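Local coordinates for protein cytochrome c552 (Thermochromatium tepidum, PDB 5ZE8) that carries five c-type hemes and probably transfers electrons at low potential in a purple sulfur photosynthetic bacterium, at residues A[97-109]-A[146-158]. Numbering follows the deposited sequence.
Sequences PLCLYCHAPNAAR and LRYGIKAYDLSDR. With HEC (heme c), chain C.
One face of the Tyr101 ring carries Lys151 CG, in a CH-pi contact 3.9 Å from the ring centroid and 14° off the normal. Bent at chi2, the lysine chain runs on past the rim, where CE comes 3.3 Å from Tyr101 CE1, and NZ reaches a water that stands at the ring edge, in its plane, and also donates to Ala108 O. The guanidinium of Arg109 has Leu155 CD1 over one face, and Ser156 O lies at its edge, 3.1 Å from Arg109 NH2 along a nearly straight N-H (171°), although the donor sits above the carbonyl plane. CG anti to the backbone N (chi1 -173°) and an extended chain carry the group that far from helix 105-109, and NH1 is hydrogen-bonded to Thr132 OG1. With an alanine here, Ser156 O and Thr132 OG1 would probably each lose this partner, and the side of Leu155 under the guanidinium would be uncovered. Ile150 packs on helix 105-109: CG2 meets Pro105 CB at 3.5 Å, while CD1 lies against Ala108 CB, Pro105 O and Arg109 N. Its N donates to Tyr101 O, which also receives a CA-H...O contact from Gly149, a residue of positive phi whose CA lies close to Cys102 SG as well. Nearer the porphyrin, Leu98 CD1 lies 3.7 Å from Tyr148 CE2, and Tyr148 CD1 touches heme CBC; Tyr148 OH is hydrogen-bonded to the backbone N of Asp233. Cys99 and Cys102 form thioethers to CAB and CAC, and His103 NE2 binds the iron at 2.1 Å, the CXXCH heme c attachment motif, packed here against residues 148-151.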
ATOM      1  N   PRO A  97      -8.927 -18.947  -2.964  1.00 12.89           N
ATOM      2  CA  PRO A  97      -8.477 -17.889  -2.040  1.00 13.04           C
ATOM      3  C   PRO A  97      -8.541 -16.480  -2.657  1.00 12.97           C
ATOM      4  O   PRO A  97      -7.771 -16.167  -3.624  1.00 12.61           O
ATOM      5  CB  PRO A  97      -7.047 -18.299  -1.740  1.00 14.56           C
ATOM      6  CG  PRO A  97      -6.972 -19.800  -2.043  1.00 14.69           C
ATOM      7  CD  PRO A  97      -7.881 -19.966  -3.172  1.00 13.12           C
ATOM      8  N   LEU A  98      -9.358 -15.587  -2.085  1.00 12.69           N
ATOM      9  CA  LEU A  98      -9.571 -14.303  -2.682  1.00 12.24           C
ATOM     10  C   LEU A  98      -8.286 -13.451  -2.652  1.00 12.75           C
ATOM     11  O   LEU A  98      -8.131 -12.551  -3.505  1.00 11.31           O
ATOM     12  CB  LEU A  98     -10.721 -13.516  -2.017  1.00 14.87           C
ATOM     13  CG  LEU A  98     -10.430 -12.949  -0.633  1.00 14.47           C
ATOM     14  CD1 LEU A  98     -11.521 -11.963  -0.264  1.00 18.27           C
ATOM     15  CD2 LEU A  98     -10.217 -13.889   0.539  1.00 16.42           C
ATOM     16  N   CYS A  99      -7.358 -13.741  -1.709  1.00 12.60           N
ATOM     17  CA  CYS A  99      -6.089 -13.050  -1.625  1.00 11.62           C
ATOM     18  C   CYS A  99      -5.404 -13.015  -2.979  1.00 10.68           C
ATOM     19  O   CYS A  99      -4.688 -12.087  -3.314  1.00 10.05           O
ATOM     20  CB  CYS A  99      -5.179 -13.715  -0.620  1.00 11.43           C
ATOM     21  SG  CYS A  99      -5.938 -14.452   0.851  1.00 13.53           S
ATOM     22  N   LEU A 100      -5.489 -14.150  -3.727  1.00  9.96           N
ATOM     23  CA  LEU A 100      -4.697 -14.306  -4.928  1.00 10.33           C
ATOM     24  C   LEU A 100      -5.119 -13.325  -6.025  1.00  9.91           C
ATOM     25  O   LEU A 100      -4.346 -13.023  -6.926  1.00 10.89           O
ATOM     26  CB  LEU A 100      -4.676 -15.720  -5.387  1.00 11.76           C
ATOM     27  CG  LEU A 100      -4.211 -16.745  -4.377  1.00 10.22           C
ATOM     28  CD1 LEU A 100      -4.430 -18.138  -4.930  1.00 12.99           C
ATOM     29  CD2 LEU A 100      -2.865 -16.455  -3.783  1.00 10.58           C
ATOM     30  N   TYR A 101      -6.393 -12.866  -6.014  1.00 10.24           N
ATOM     31  CA  TYR A 101      -6.869 -11.961  -7.010  1.00 10.24           C
ATOM     32  C   TYR A 101      -6.063 -10.680  -7.065  1.00 10.22           C
ATOM     33  O   TYR A 101      -5.967 -10.037  -8.112  1.00 11.25           O
ATOM     34  CB  TYR A 101      -8.358 -11.663  -6.844  1.00 11.22           C
ATOM     35  CG  TYR A 101      -9.318 -12.856  -6.865  1.00 13.06           C
ATOM     36  CD1 TYR A 101      -9.203 -13.818  -7.819  1.00 16.55           C
ATOM     37  CD2 TYR A 101     -10.298 -12.931  -5.953  1.00 13.82           C
ATOM     38  CE1 TYR A 101     -10.060 -14.902  -7.798  1.00 15.13           C
ATOM     39  CE2 TYR A 101     -11.212 -13.963  -5.964  1.00 15.67           C
ATOM     40  CZ  TYR A 101     -11.019 -14.948  -6.901  1.00 15.61           C
ATOM     41  OH  TYR A 101     -11.942 -16.100  -6.934  1.00 17.94           O
ATOM     42  N   CYS A 102      -5.519 -10.310  -5.944  1.00  9.96           N
ATOM     43  CA  CYS A 102      -4.706  -9.056  -5.750  1.00  9.46           C
ATOM     44  C   CYS A 102      -3.238  -9.340  -5.547  1.00  9.76           C
ATOM     45  O   CYS A 102      -2.412  -8.621  -6.055  1.00  9.30           O
ATOM     46  CB  CYS A 102      -5.172  -8.167  -4.590  1.00 10.03           C
ATOM     47  SG  CYS A 102      -6.985  -7.775  -4.778  1.00 10.39           S
ATOM     48  N   HIS A 103      -2.915 -10.399  -4.766  1.00  9.18           N
ATOM     49  CA  HIS A 103      -1.516 -10.705  -4.372  1.00  9.46           C
ATOM     50  C   HIS A 103      -0.810 -11.638  -5.345  1.00  9.82           C
ATOM     51  O   HIS A 103       0.427 -11.668  -5.337  1.00 10.72           O
ATOM     52  CB  HIS A 103      -1.449 -11.324  -2.987  1.00  9.66           C
ATOM     53  CG  HIS A 103      -1.735 -10.400  -1.845  1.00  9.88           C
ATOM     54  ND1 HIS A 103      -0.699  -9.820  -1.123  1.00  9.05           N
ATOM     55  CD2 HIS A 103      -2.921  -9.966  -1.252  1.00  8.99           C
ATOM     56  CE1 HIS A 103      -1.233  -9.059  -0.173  1.00 10.17           C
ATOM     57  NE2 HIS A 103      -2.564  -9.120  -0.216  1.00 10.19           N
ATOM     58  N   ALA A 104      -1.528 -12.442  -6.146  1.00  8.74           N
ATOM     59  CA  ALA A 104      -0.886 -13.334  -7.102  1.00 10.05           C
ATOM     60  C   ALA A 104      -1.770 -13.412  -8.337  1.00  9.31           C
ATOM     61  O   ALA A 104      -2.290 -14.475  -8.684  1.00  9.79           O
ATOM     62  CB  ALA A 104      -0.566 -14.668  -6.492  1.00 10.59           C
ATOM     63  N   PRO A 105      -1.937 -12.280  -9.034  1.00  9.64           N
ATOM     64  CA  PRO A 105      -2.931 -12.212 -10.078  1.00 10.61           C
ATOM     65  C   PRO A 105      -2.818 -13.218 -11.150  1.00 10.92           C
ATOM     66  O   PRO A 105      -3.851 -13.740 -11.629  1.00 11.92           O
ATOM     67  CB  PRO A 105      -2.835 -10.743 -10.581  1.00 11.73           C
ATOM     68  CG  PRO A 105      -1.500 -10.289 -10.114  1.00 11.06           C
ATOM     69  CD  PRO A 105      -1.288 -10.976  -8.809  1.00 10.43           C
ATOM     70  N   ASN A 106      -1.600 -13.570 -11.608  1.00 10.15           N
ATOM     71  CA  ASN A 106      -1.550 -14.551 -12.679  1.00 10.42           C
ATOM     72  C   ASN A 106      -1.869 -15.963 -12.240  1.00 11.15           C
ATOM     73  O   ASN A 106      -2.366 -16.733 -13.080  1.00 12.58           O
ATOM     74  CB  ASN A 106      -0.184 -14.511 -13.317  1.00 10.81           C
ATOM     75  CG  ASN A 106       0.183 -13.100 -13.844  1.00 11.13           C
ATOM     76  OD1 ASN A 106      -0.628 -12.394 -14.510  1.00 11.55           O
ATOM     77  ND2 ASN A 106       1.469 -12.752 -13.654  1.00  9.87           N
ATOM     78  N   ALA A 107      -1.665 -16.234 -10.981  1.00 10.59           N
ATOM     79  CA  ALA A 107      -2.089 -17.552 -10.400  1.00 10.83           C
ATOM     80  C   ALA A 107      -3.614 -17.586 -10.354  1.00 12.50           C
ATOM     81  O   ALA A 107      -4.183 -18.552 -10.782  1.00 10.11           O
ATOM     82  CB  ALA A 107      -1.488 -17.773  -9.032  1.00 11.13           C
ATOM     83  N   ALA A 108      -4.248 -16.489  -9.894  1.00 11.66           N
ATOM     84  CA  ALA A 108      -5.696 -16.487  -9.862  1.00 11.86           C
ATOM     85  C   ALA A 108      -6.227 -16.584 -11.304  1.00 13.29           C
ATOM     86  O   ALA A 108      -7.198 -17.285 -11.558  1.00 13.47           O
ATOM     87  CB  ALA A 108      -6.120 -15.236  -9.233  1.00 12.87           C
ATOM     88  N   ARG A 109      -5.544 -15.971 -12.278  1.00 11.94           N
ATOM     89  CA  ARG A 109      -6.024 -16.027 -13.679  1.00 12.99           C
ATOM     90  C   ARG A 109      -5.989 -17.452 -14.244  1.00 14.32           C
ATOM     91  O   ARG A 109      -6.864 -17.791 -15.072  1.00 18.07           O
ATOM     92  CB  ARG A 109      -5.188 -15.116 -14.557  1.00 14.95           C
ATOM     93  CG  ARG A 109      -5.706 -14.969 -15.967  1.00 17.45           C
ATOM     94  CD  ARG A 109      -4.998 -13.821 -16.545  1.00 19.90           C
ATOM     95  NE  ARG A 109      -5.372 -13.565 -17.922  1.00 20.55           N
ATOM     96  CZ  ARG A 109      -4.968 -12.511 -18.578  1.00 20.00           C
ATOM     97  NH1 ARG A 109      -4.163 -11.613 -17.986  1.00 19.42           N
ATOM     98  NH2 ARG A 109      -5.395 -12.390 -19.871  1.00 24.41           N
ATOM     99  N   LEU A 146     -18.987  -8.387  -4.646  1.00 21.60           N
ATOM    100  CA  LEU A 146     -17.645  -7.699  -4.726  1.00 22.94           C
ATOM    101  C   LEU A 146     -16.713  -8.553  -5.562  1.00 23.34           C
ATOM    102  O   LEU A 146     -16.651  -9.728  -5.369  1.00 25.98           O
ATOM    103  CB  LEU A 146     -17.061  -7.398  -3.339  1.00 26.04           C
ATOM    104  CG  LEU A 146     -17.796  -6.332  -2.506  1.00 29.33           C
ATOM    105  CD1 LEU A 146     -16.910  -5.587  -1.549  1.00 33.36           C
ATOM    106  CD2 LEU A 146     -18.406  -5.293  -3.384  1.00 27.55           C
ATOM    107  N   ARG A 147     -16.045  -7.933  -6.501  1.00 18.38           N
ATOM    108  CA  ARG A 147     -15.171  -8.551  -7.465  1.00 16.42           C
ATOM    109  C   ARG A 147     -13.809  -7.882  -7.170  1.00 16.07           C
ATOM    110  O   ARG A 147     -13.627  -6.717  -7.477  1.00 19.69           O
ATOM    111  CB  ARG A 147     -15.565  -8.164  -8.887  1.00 20.84           C
ATOM    112  CG  ARG A 147     -16.972  -8.459  -9.343  1.00 25.98           C
ATOM    113  CD  ARG A 147     -17.091  -7.970 -10.775  1.00 27.64           C
ATOM    114  NE  ARG A 147     -17.263  -6.505 -10.948  1.00 25.12           N
ATOM    115  CZ  ARG A 147     -18.007  -5.970 -11.926  1.00 26.84           C
ATOM    116  NH1 ARG A 147     -18.631  -6.763 -12.819  1.00 31.90           N
ATOM    117  NH2 ARG A 147     -18.223  -4.667 -12.023  1.00 30.98           N
ATOM    118  N   TYR A 148     -12.831  -8.637  -6.681  1.00 14.14           N
ATOM    119  CA  TYR A 148     -11.540  -8.008  -6.307  1.00 12.86           C
ATOM    120  C   TYR A 148     -10.454  -8.294  -7.305  1.00 11.39           C
ATOM    121  O   TYR A 148     -10.444  -9.306  -8.013  1.00 10.62           O
ATOM    122  CB  TYR A 148     -11.117  -8.646  -4.980  1.00 13.78           C
ATOM    123  CG  TYR A 148     -11.959  -8.299  -3.773  1.00 13.20           C
ATOM    124  CD1 TYR A 148     -12.236  -7.013  -3.424  1.00 14.34           C
ATOM    125  CD2 TYR A 148     -12.381  -9.279  -2.952  1.00 16.47           C
ATOM    126  CE1 TYR A 148     -12.950  -6.712  -2.289  1.00 17.46           C
ATOM    127  CE2 TYR A 148     -13.141  -8.986  -1.833  1.00 17.46           C
ATOM    128  CZ  TYR A 148     -13.413  -7.706  -1.524  1.00 17.88           C
ATOM    129  OH  TYR A 148     -14.109  -7.402  -0.369  1.00 23.02           O
ATOM    130  N   GLY A 149      -9.531  -7.362  -7.403  1.00 11.55           N
ATOM    131  CA  GLY A 149      -8.306  -7.552  -8.123  1.00 11.33           C
ATOM    132  C   GLY A 149      -8.538  -7.816  -9.566  1.00 11.45           C
ATOM    133  O   GLY A 149      -9.328  -7.088 -10.175  1.00 11.52           O
ATOM    134  N   ILE A 150      -7.978  -8.844 -10.165  1.00 12.38           N
ATOM    135  CA  ILE A 150      -8.165  -9.075 -11.563  1.00 14.62           C
ATOM    136  C   ILE A 150      -9.646  -9.331 -11.946  1.00 13.56           C
ATOM    137  O   ILE A 150     -10.017  -9.098 -13.090  1.00 14.20           O
ATOM    138  CB  ILE A 150      -7.366 -10.306 -12.128  1.00 16.90           C
ATOM    139  CG1 ILE A 150      -7.649 -11.621 -11.349  1.00 17.71           C
ATOM    140  CG2 ILE A 150      -5.905  -9.981 -12.175  1.00 18.05           C
ATOM    141  CD1 ILE A 150      -7.236 -12.922 -12.104  1.00 19.73           C
ATOM    142  N   LYS A 151     -10.493  -9.698 -10.964  1.00 12.41           N
ATOM    143  CA  LYS A 151     -11.883  -9.951 -11.253  1.00 13.10           C
ATOM    144  C   LYS A 151     -12.702  -8.672 -11.468  1.00 12.69           C
ATOM    145  O   LYS A 151     -13.806  -8.728 -12.052  1.00 14.41           O
ATOM    146  CB  LYS A 151     -12.493 -10.772 -10.153  1.00 14.03           C
ATOM    147  CG  LYS A 151     -11.858 -12.135  -9.924  1.00 16.73           C
ATOM    148  CD  LYS A 151     -11.792 -12.980 -11.191  1.00 20.95           C
ATOM    149  CE  LYS A 151     -11.111 -14.312 -10.877  1.00 23.77           C
ATOM    150  NZ  LYS A 151     -11.292 -15.205 -12.078  1.00 26.37           N
ATOM    151  N   ALA A 152     -12.128  -7.500 -11.137  1.00 12.12           N
ATOM    152  CA  ALA A 152     -12.734  -6.209 -11.373  1.00 12.25           C
ATOM    153  C   ALA A 152     -12.478  -5.684 -12.781  1.00 11.56           C
ATOM    154  O   ALA A 152     -12.943  -4.581 -13.109  1.00 12.81           O
ATOM    155  CB  ALA A 152     -12.300  -5.184 -10.348  1.00 12.69           C
ATOM    156  N   TYR A 153     -11.758  -6.439 -13.617  1.00 11.55           N
ATOM    157  CA  TYR A 153     -11.401  -6.004 -14.931  1.00 11.65           C
ATOM    158  C   TYR A 153     -11.771  -6.986 -16.044  1.00 12.86           C
ATOM    159  O   TYR A 153     -11.745  -8.190 -15.840  1.00 14.68           O
ATOM    160  CB  TYR A 153      -9.826  -5.896 -15.031  1.00 11.66           C
ATOM    161  CG  TYR A 153      -9.276  -4.823 -14.103  1.00 11.32           C
ATOM    162  CD1 TYR A 153      -9.097  -3.521 -14.549  1.00 12.39           C
ATOM    163  CD2 TYR A 153      -8.868  -5.107 -12.838  1.00 10.50           C
ATOM    164  CE1 TYR A 153      -8.557  -2.518 -13.738  1.00 11.55           C
ATOM    165  CE2 TYR A 153      -8.371  -4.130 -11.989  1.00 12.51           C
ATOM    166  CZ  TYR A 153      -8.249  -2.847 -12.436  1.00 10.81           C
ATOM    167  OH  TYR A 153      -7.740  -1.850 -11.592  1.00 12.49           O
ATOM    168  N   ASP A 154     -11.948  -6.473 -17.259  1.00 14.54           N
ATOM    169  CA  ASP A 154     -11.813  -7.279 -18.450  1.00 15.77           C
ATOM    170  C   ASP A 154     -10.307  -7.320 -18.708  1.00 12.85           C
ATOM    171  O   ASP A 154      -9.627  -6.263 -18.658  1.00 15.63           O
ATOM    172  CB  ASP A 154     -12.443  -6.638 -19.675  1.00 18.26           C
ATOM    173  CG  ASP A 154     -13.950  -6.475 -19.586  1.00 22.20           C
ATOM    174  OD1 ASP A 154     -14.597  -7.174 -18.786  1.00 23.20           O
ATOM    175  OD2 ASP A 154     -14.460  -5.668 -20.427  1.00 24.36           O
ATOM    176  N   LEU A 155      -9.840  -8.527 -19.002  1.00 15.20           N
ATOM    177  CA  LEU A 155      -8.409  -8.732 -19.267  1.00 15.52           C
ATOM    178  C   LEU A 155      -8.145  -8.847 -20.761  1.00 17.48           C
ATOM    179  O   LEU A 155      -9.051  -9.282 -21.496  1.00 20.20           O
ATOM    180  CB  LEU A 155      -7.935  -9.978 -18.535  1.00 15.48           C
ATOM    181  CG  LEU A 155      -8.268  -9.991 -17.051  1.00 17.16           C
ATOM    182  CD1 LEU A 155      -7.876 -11.327 -16.458  1.00 19.68           C
ATOM    183  CD2 LEU A 155      -7.658  -8.849 -16.229  1.00 16.51           C
ATOM    184  N   SER A 156      -6.910  -8.589 -21.202  1.00 15.12           N
ATOM    185  CA  SER A 156      -6.573  -8.635 -22.619  1.00 15.06           C
ATOM    186  C   SER A 156      -5.502  -9.727 -22.798  1.00 15.90           C
ATOM    187  O   SER A 156      -4.737 -10.043 -21.830  1.00 16.32           O
ATOM    188  CB  SER A 156      -5.999  -7.314 -23.065  1.00 15.59           C
ATOM    189  OG  SER A 156      -5.742  -7.374 -24.481  1.00 15.81           O
ATOM    190  N   ASP A 157      -5.460 -10.332 -23.971  1.00 16.66           N
ATOM    191  CA  ASP A 157      -4.308 -11.080 -24.365  1.00 17.63           C
ATOM    192  C   ASP A 157      -3.186 -10.252 -25.021  1.00 16.64           C
ATOM    193  O   ASP A 157      -2.183 -10.830 -25.470  1.00 18.55           O
ATOM    194  CB  ASP A 157      -4.771 -12.232 -25.255  1.00 21.86           C
ATOM    195  CG  ASP A 157      -5.295 -11.744 -26.592  1.00 26.76           C
ATOM    196  OD1 ASP A 157      -5.429 -10.516 -26.765  1.00 29.47           O
ATOM    197  OD2 ASP A 157      -5.577 -12.593 -27.481  1.00 36.72           O
ATOM    198  N   ARG A 158      -3.317  -8.913 -25.005  1.00 16.58           N
ATOM    199  CA  ARG A 158      -2.353  -7.977 -25.567  1.00 16.46           C
ATOM    200  C   ARG A 158      -1.947  -7.068 -24.404  1.00 13.89           C
ATOM    201  O   ARG A 158      -2.720  -6.780 -23.487  1.00 14.40           O
ATOM    202  CB  ARG A 158      -2.926  -7.085 -26.667  1.00 18.79           C
ATOM    203  CG  ARG A 158      -3.320  -7.927 -27.869  1.00 23.23           C
ATOM    204  CD  ARG A 158      -4.194  -7.218 -28.849  1.00 29.47           C
ATOM    205  NE  ARG A 158      -4.113  -7.906 -30.144  1.00 31.95           N
ATOM    206  CZ  ARG A 158      -4.581  -7.418 -31.294  1.00 40.26           C
ATOM    207  NH1 ARG A 158      -5.262  -6.280 -31.329  1.00 41.65           N
ATOM    208  NH2 ARG A 158      -4.376  -8.097 -32.426  1.00 42.90           N
TER
HETATM  209 FE   HEC C 502      -3.935  -8.166   1.112  1.00 10.52          FE
HETATM  210  CHA HEC C 502      -1.552  -5.902   2.155  1.00 11.37           C
HETATM  211  CHB HEC C 502      -3.069 -10.204   3.688  1.00 12.99           C
HETATM  212  CHC HEC C 502      -6.452 -10.230   0.336  1.00 11.43           C
HETATM  213  CHD HEC C 502      -4.813  -6.137  -1.450  1.00  9.89           C
HETATM  214  NA  HEC C 502      -2.660  -8.122   2.611  1.00 12.34           N
HETATM  215  C1A HEC C 502      -1.713  -7.083   2.877  1.00 11.29           C
HETATM  216  C2A HEC C 502      -1.060  -7.300   4.140  1.00 13.49           C
HETATM  217  C3A HEC C 502      -1.495  -8.476   4.590  1.00 13.49           C
HETATM  218  C4A HEC C 502      -2.473  -8.958   3.667  1.00 12.71           C
HETATM  219  CMA HEC C 502      -1.130  -9.165   5.866  1.00 14.14           C
HETATM  220  CAA HEC C 502       0.025  -6.480   4.729  1.00 12.08           C
HETATM  221  CBA HEC C 502       1.349  -6.880   4.021  1.00 11.47           C
HETATM  222  CGA HEC C 502       2.596  -6.152   4.410  1.00 11.50           C
HETATM  223  O1A HEC C 502       3.764  -6.467   3.969  1.00 12.95           O
HETATM  224  O2A HEC C 502       2.568  -5.157   5.204  1.00 12.93           O
HETATM  225  NB  HEC C 502      -4.558  -9.960   1.856  1.00 10.91           N
HETATM  226  C1B HEC C 502      -4.044 -10.652   2.849  1.00 12.94           C
HETATM  227  C2B HEC C 502      -4.706 -11.916   2.929  1.00 12.31           C
HETATM  228  C3B HEC C 502      -5.732 -11.970   2.045  1.00 12.73           C
HETATM  229  C4B HEC C 502      -5.635 -10.651   1.357  1.00 12.98           C
HETATM  230  CMB HEC C 502      -4.332 -12.959   3.929  1.00 13.65           C
HETATM  231  CAB HEC C 502      -6.752 -12.988   1.772  1.00 13.10           C
HETATM  232  CBB HEC C 502      -7.386 -13.571   2.896  1.00 13.39           C
HETATM  233  NC  HEC C 502      -5.361  -8.172  -0.264  1.00 11.39           N
HETATM  234  C1C HEC C 502      -6.418  -9.097  -0.434  1.00 10.03           C
HETATM  235  C2C HEC C 502      -7.283  -8.735  -1.501  1.00  9.80           C
HETATM  236  C3C HEC C 502      -6.772  -7.587  -2.060  1.00  9.94           C
HETATM  237  C4C HEC C 502      -5.576  -7.274  -1.276  1.00  9.06           C
HETATM  238  CMC HEC C 502      -8.450  -9.525  -1.969  1.00  9.38           C
HETATM  239  CAC HEC C 502      -7.282  -6.802  -3.200  1.00 10.04           C
HETATM  240  CBC HEC C 502      -8.639  -6.391  -3.092  1.00 11.67           C
HETATM  241  ND  HEC C 502      -3.278  -6.451   0.453  1.00 10.35           N
HETATM  242  C1D HEC C 502      -3.708  -5.753  -0.629  1.00 10.18           C
HETATM  243  C2D HEC C 502      -3.012  -4.502  -0.789  1.00 11.62           C
HETATM  244  C3D HEC C 502      -2.165  -4.401   0.233  1.00 11.32           C
HETATM  245  C4D HEC C 502      -2.329  -5.630   1.019  1.00 12.31           C
HETATM  246  CMD HEC C 502      -3.288  -3.499  -1.858  1.00 11.37           C
HETATM  247  CAD HEC C 502      -1.170  -3.266   0.510  1.00 11.41           C
HETATM  248  CBD HEC C 502      -1.880  -2.361   1.460  1.00 12.16           C
HETATM  249  CGD HEC C 502      -1.030  -1.182   1.938  1.00 11.75           C
HETATM  250  O1D HEC C 502       0.017  -0.883   1.432  1.00 12.67           O
HETATM  251  O2D HEC C 502      -1.413  -0.520   2.962  1.00 12.67           O
HETATM  252  O   HOH W   1      -9.817 -17.431 -10.693  1.00 26.10           O